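Local coordinates for protein 3'-5' exonuclease crn-4 (Caenorhabditis elegans, PDB 5DK5) that degrades RNA and DNA as a 3'-5' exonuclease of the DEDDh family and takes part in the breakdown of DNA during apoptosis, at residues 22-27 with 118-123; 34-39 with 233-238. One frame throughout, in Å; residues are numbered along the deposited sequence.

Contact 1 (22-27 with 118-123). With IPA (isopropyl alcohol), chain L.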
# COMPACT_ATOMS: atom_id res chain seq x y z
N LEU B 22 7.32 -15.55 -27.12
CA LEU B 22 7.61 -15.39 -25.70
C LEU B 22 6.33 -15.14 -24.92
O LEU B 22 5.73 -14.08 -25.03
CB LEU B 22 8.59 -14.23 -25.48
CG LEU B 22 9.92 -14.31 -26.22
CD1 LEU B 22 10.76 -13.08 -25.94
CD2 LEU B 22 10.68 -15.58 -25.85
N ILE B 23 5.92 -16.13 -24.14
CA ILE B 23 4.72 -15.99 -23.32
C ILE B 23 5.05 -15.11 -22.12
O ILE B 23 5.78 -15.53 -21.22
CB ILE B 23 4.18 -17.35 -22.86
CG1 ILE B 23 3.72 -18.18 -24.06
CG2 ILE B 23 3.01 -17.17 -21.89
CD1 ILE B 23 4.82 -18.98 -24.72
N LEU B 24 4.51 -13.90 -22.11
CA LEU B 24 4.85 -12.89 -21.10
C LEU B 24 3.76 -12.75 -20.05
O LEU B 24 2.57 -12.87 -20.35
CB LEU B 24 5.11 -11.55 -21.79
CG LEU B 24 5.36 -10.33 -20.90
CD1 LEU B 24 6.35 -9.40 -21.57
CD2 LEU B 24 4.06 -9.59 -20.60
N ASP B 25 4.17 -12.47 -18.81
CA ASP B 25 3.22 -12.28 -17.72
C ASP B 25 3.76 -11.33 -16.65
O ASP B 25 4.86 -11.52 -16.12
CB ASP B 25 2.88 -13.61 -17.07
CG ASP B 25 1.86 -13.47 -15.95
OD1 ASP B 25 2.25 -13.15 -14.81
OD2 ASP B 25 0.66 -13.68 -16.22
N PHE B 26 2.97 -10.31 -16.33
CA PHE B 26 3.27 -9.39 -15.24
C PHE B 26 2.31 -9.59 -14.08
O PHE B 26 1.12 -9.82 -14.28
CB PHE B 26 3.20 -7.93 -15.71
CG PHE B 26 4.31 -7.51 -16.62
CD1 PHE B 26 5.64 -7.64 -16.23
CD2 PHE B 26 4.04 -6.95 -17.86
CE1 PHE B 26 6.66 -7.23 -17.06
CE2 PHE B 26 5.06 -6.55 -18.69
CZ PHE B 26 6.37 -6.69 -18.30
N GLU B 27 2.84 -9.53 -12.87
CA GLU B 27 2.03 -9.41 -11.67
C GLU B 27 2.37 -8.08 -11.02
O GLU B 27 3.52 -7.64 -11.06
CB GLU B 27 2.28 -10.57 -10.71
CG GLU B 27 1.98 -11.93 -11.32
CD GLU B 27 0.53 -12.10 -11.74
OE1 GLU B 27 -0.35 -11.53 -11.07
OE2 GLU B 27 0.28 -12.79 -12.75
N PHE B 118 5.53 -11.29 -28.38
CA PHE B 118 5.06 -11.66 -27.06
C PHE B 118 3.61 -12.13 -27.10
O PHE B 118 2.81 -11.62 -27.88
CB PHE B 118 5.21 -10.49 -26.08
CG PHE B 118 6.63 -10.16 -25.75
CD1 PHE B 118 7.30 -10.87 -24.77
CD2 PHE B 118 7.30 -9.15 -26.42
CE1 PHE B 118 8.61 -10.57 -24.46
CE2 PHE B 118 8.61 -8.85 -26.11
CZ PHE B 118 9.27 -9.57 -25.13
N VAL B 119 3.30 -13.12 -26.26
CA VAL B 119 1.96 -13.66 -26.14
C VAL B 119 1.44 -13.43 -24.73
O VAL B 119 2.15 -13.68 -23.75
CB VAL B 119 1.91 -15.16 -26.47
CG1 VAL B 119 0.49 -15.69 -26.39
CG2 VAL B 119 2.50 -15.41 -27.86
N CYS B 120 0.20 -12.96 -24.62
CA CYS B 120 -0.43 -12.72 -23.33
C CYS B 120 -1.86 -13.23 -23.37
O CYS B 120 -2.40 -13.50 -24.44
CB CYS B 120 -0.40 -11.23 -22.98
SG CYS B 120 1.26 -10.50 -22.97
N ASP B 121 -2.48 -13.37 -22.20
CA ASP B 121 -3.85 -13.86 -22.12
C ASP B 121 -4.86 -12.72 -22.22
O ASP B 121 -6.06 -12.96 -22.26
CB ASP B 121 -4.05 -14.65 -20.82
CG ASP B 121 -3.97 -13.77 -19.59
OD1 ASP B 121 -3.27 -12.74 -19.63
OD2 ASP B 121 -4.59 -14.13 -18.57
N SER B 122 -4.36 -11.49 -22.25
CA SER B 122 -5.22 -10.32 -22.42
C SER B 122 -4.39 -9.10 -22.79
O SER B 122 -3.17 -9.19 -22.92
CB SER B 122 -6.03 -10.05 -21.15
OG SER B 122 -5.19 -9.61 -20.09
N ARG B 123 -5.05 -7.96 -22.94
CA ARG B 123 -4.38 -6.72 -23.27
C ARG B 123 -3.71 -6.12 -22.03
O ARG B 123 -2.80 -5.30 -22.14
CB ARG B 123 -5.36 -5.71 -23.86
CG ARG B 123 -6.53 -5.36 -22.95
CD ARG B 123 -7.42 -4.28 -23.56
NE ARG B 123 -7.99 -4.70 -24.84
CZ ARG B 123 -8.69 -3.90 -25.64
NH1 ARG B 123 -8.92 -2.64 -25.31
NH2 ARG B 123 -9.16 -4.37 -26.79
C1 IPA L . -10.00 -9.87 -24.30
C2 IPA L . -9.05 -9.47 -23.19
C3 IPA L . -9.84 -9.13 -21.94
O2 IPA L . -8.33 -8.34 -23.60
O HOH W 1 -0.34 -12.50 -19.84
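Leu22 and Leu24 both pack on the Phe118 ring, from the next strand of the central sheet. Leu22 CD1 reaches Phe118 CE1 at 3.6 Å. Leu24 CG points opposite its own backbone N (chi1 175°), which carries both methyl branches toward the second strand: CD1 lies 3.6 Å from Phe118 CD1, and CD2 meets Cys120 SG at 3.8 Å. Phe102 and Phe145 also pack against Phe118. With an alanine here, the contacts of both leucines with the ring would be lost, which would probably open a gap beside them and leave Phe145 without its edge-to-face partner. The strands run parallel. Val119 N donates to Leu22 O (2.9 Å), and Val119 O takes a bond from Leu24 N.

Past Val119 the chains part. Here a water lies between them, 3.0 Å from Leu24 O, to which it may donate, and accepts from Asp121 N. Further out, Arg123 N makes a weak bond to an isopropanol, probably from the crystallisation liquor. The same strand 20-28 carries Asp25 and Glu27, which bind magnesium with Asp194. Asp25 OD2 stands 5.3 Å from Asp121 OD1. Backbone bonds and leucine-phenylalanine packing thus pair the strands, while the splayed end gathers carboxylates, a cluster that probably favours cation binding.

Contact 2 (34-39 with 233-238)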
# COMPACT_ATOMS: atom_id res chain seq x y z
N ASN B 34 -10.10 -1.34 -4.80
CA ASN B 34 -9.82 -0.02 -5.36
C ASN B 34 -9.09 -0.08 -6.70
O ASN B 34 -7.96 -0.58 -6.78
CB ASN B 34 -9.00 0.80 -4.37
CG ASN B 34 -8.70 2.19 -4.87
OD1 ASN B 34 -9.45 2.75 -5.67
ND2 ASN B 34 -7.59 2.76 -4.41
N GLN B 35 -9.72 0.46 -7.73
CA GLN B 35 -9.14 0.49 -9.07
C GLN B 35 -8.29 1.74 -9.29
O GLN B 35 -7.48 1.79 -10.22
CB GLN B 35 -10.24 0.42 -10.13
CG GLN B 35 -10.95 -0.92 -10.19
CD GLN B 35 -10.02 -2.07 -10.53
OE1 GLN B 35 -9.20 -1.97 -11.44
NE2 GLN B 35 -10.12 -3.16 -9.77
N ASP B 36 -8.47 2.75 -8.44
CA ASP B 36 -7.65 3.95 -8.53
C ASP B 36 -6.33 3.67 -7.82
O ASP B 36 -6.02 4.28 -6.79
CB ASP B 36 -8.37 5.15 -7.91
CG ASP B 36 -7.75 6.48 -8.33
OD1 ASP B 36 -6.68 6.46 -8.97
OD2 ASP B 36 -8.34 7.53 -8.01
N TYR B 37 -5.56 2.75 -8.38
CA TYR B 37 -4.36 2.24 -7.74
C TYR B 37 -3.18 2.28 -8.72
O TYR B 37 -3.31 1.84 -9.86
CB TYR B 37 -4.60 0.80 -7.27
CG TYR B 37 -3.59 0.29 -6.27
CD1 TYR B 37 -2.43 -0.34 -6.69
CD2 TYR B 37 -3.81 0.44 -4.90
CE1 TYR B 37 -1.51 -0.81 -5.77
CE2 TYR B 37 -2.89 -0.03 -3.99
CZ TYR B 37 -1.75 -0.65 -4.42
OH TYR B 37 -0.83 -1.12 -3.50
N PRO B 38 -2.02 2.80 -8.27
CA PRO B 38 -0.85 2.90 -9.14
C PRO B 38 -0.08 1.58 -9.23
O PRO B 38 0.99 1.44 -8.63
CB PRO B 38 -0.02 3.99 -8.46
CG PRO B 38 -0.30 3.80 -7.02
CD PRO B 38 -1.75 3.36 -6.93
N CYS B 39 -0.64 0.63 -9.97
CA CYS B 39 -0.07 -0.71 -10.09
C CYS B 39 1.39 -0.69 -10.52
O CYS B 39 1.73 -0.14 -11.57
CB CYS B 39 -0.89 -1.54 -11.07
SG CYS B 39 -2.62 -1.76 -10.60
N LYS B 233 -19.07 8.00 -11.55
CA LYS B 233 -18.49 8.39 -10.27
C LYS B 233 -18.02 7.20 -9.43
O LYS B 233 -17.14 7.34 -8.59
CB LYS B 233 -19.51 9.20 -9.46
CG LYS B 233 -19.26 10.71 -9.47
CD LYS B 233 -20.46 11.47 -10.03
CE LYS B 233 -20.31 12.97 -9.80
NZ LYS B 233 -19.03 13.50 -10.36
N GLU B 234 -18.60 6.02 -9.67
CA GLU B 234 -18.28 4.83 -8.89
C GLU B 234 -17.30 3.92 -9.64
O GLU B 234 -17.27 2.72 -9.41
CB GLU B 234 -19.55 4.06 -8.56
CG GLU B 234 -20.60 4.88 -7.82
CD GLU B 234 -20.14 5.33 -6.45
OE1 GLU B 234 -19.25 4.67 -5.86
OE2 GLU B 234 -20.65 6.36 -5.96
N TRP B 235 -16.51 4.50 -10.54
CA TRP B 235 -15.64 3.71 -11.41
C TRP B 235 -14.55 2.98 -10.64
O TRP B 235 -14.01 1.98 -11.11
CB TRP B 235 -15.01 4.59 -12.49
CG TRP B 235 -13.99 5.59 -11.99
CD1 TRP B 235 -14.21 6.89 -11.66
CD2 TRP B 235 -12.59 5.35 -11.77
NE1 TRP B 235 -13.04 7.49 -11.26
CE2 TRP B 235 -12.03 6.56 -11.32
CE3 TRP B 235 -11.76 4.24 -11.92
CZ2 TRP B 235 -10.68 6.69 -11.01
CZ3 TRP B 235 -10.41 4.37 -11.62
CH2 TRP B 235 -9.89 5.58 -11.16
N ARG B 236 -14.21 3.48 -9.46
CA ARG B 236 -13.11 2.92 -8.69
C ARG B 236 -13.42 1.54 -8.12
O ARG B 236 -12.51 0.81 -7.72
CB ARG B 236 -12.73 3.88 -7.56
CG ARG B 236 -12.11 5.16 -8.06
CD ARG B 236 -11.64 6.05 -6.93
NE ARG B 236 -11.04 7.28 -7.43
CZ ARG B 236 -11.74 8.33 -7.86
NH1 ARG B 236 -13.06 8.31 -7.86
NH2 ARG B 236 -11.10 9.41 -8.30
N SER B 237 -14.70 1.19 -8.08
CA SER B 237 -15.13 -0.12 -7.57
C SER B 237 -15.43 -1.11 -8.70
O SER B 237 -15.83 -2.24 -8.44
CB SER B 237 -16.36 0.05 -6.67
OG SER B 237 -17.44 0.59 -7.40
N SER B 238 -15.24 -0.67 -9.94
CA SER B 238 -15.52 -1.50 -11.11
C SER B 238 -14.31 -1.60 -12.04
O SER B 238 -13.88 -0.60 -12.61
CB SER B 238 -16.72 -0.95 -11.88
OG SER B 238 -16.88 -1.62 -13.12
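Asp36 and Arg236 form a salt bridge between a loop and a short 3-10 turn. Arg236 NE donates to Asp36 OD2 at 2.8 Å, nearly straight (163°) and close to the guanidinium plane. It meets the anti side of the carboxylate oxygen. NH2 adds a weak bond to the same OD2. The chain of Arg236 is extended from CG to NE and runs alongside Asp36, with CD 3.5 Å from Asp36 CB. One face of the Trp235 ring carries Arg236 CG over its centre, 3.5 Å above the plane, and Trp235 CZ2 lies over one face of the guanidinium, toward its rim. Trp235 CH2 also touches Asp36 CB at 3.6 Å. Next to the bridge, Gln35 N donates to Arg236 O (2.8 Å).

A second shell fixes these groups. Asn34 OD1 accepts from Asp36 N at 2.9 Å, an Asx turn in the same loop. Asp36 OD1 also accepts from Phe301 N, and OD2 from His300 N. Arg236 NH1 has its own salt bridge to Asp297, and Trp235 NE1 bonds to Tyr231 OH. The contact thus joins the loop between strands 20-28 and 41-50 to the lead-in of helix 239-249, which Gln35 and Trp235 touch, and to the start of helix 300-305.

How the contacts relate
The two contacts lie about 23 Å apart between centres. Their nearest atoms are about 7 Å apart and do not touch. Contact 1 is near the middle of the chain, in the central sheet, and contact 2 is towards the periphery. Their segments alternate along the sequence: 22-27, 34-39, 118-123, 233-238. Strand 20-28 gives the first segment of contact 1, and the loop that follows it gives the first of contact 2. Helix 124-136 is a shared neighbour, touching Leu24 and Phe26 in one and Pro38 and Cys39 in the other. Contact 1 belongs to the exonuclease core, while contact 2 joins the loop after strand 20-28 to the connection between strand 216-219 and helix 239-249, and to helix 300-305.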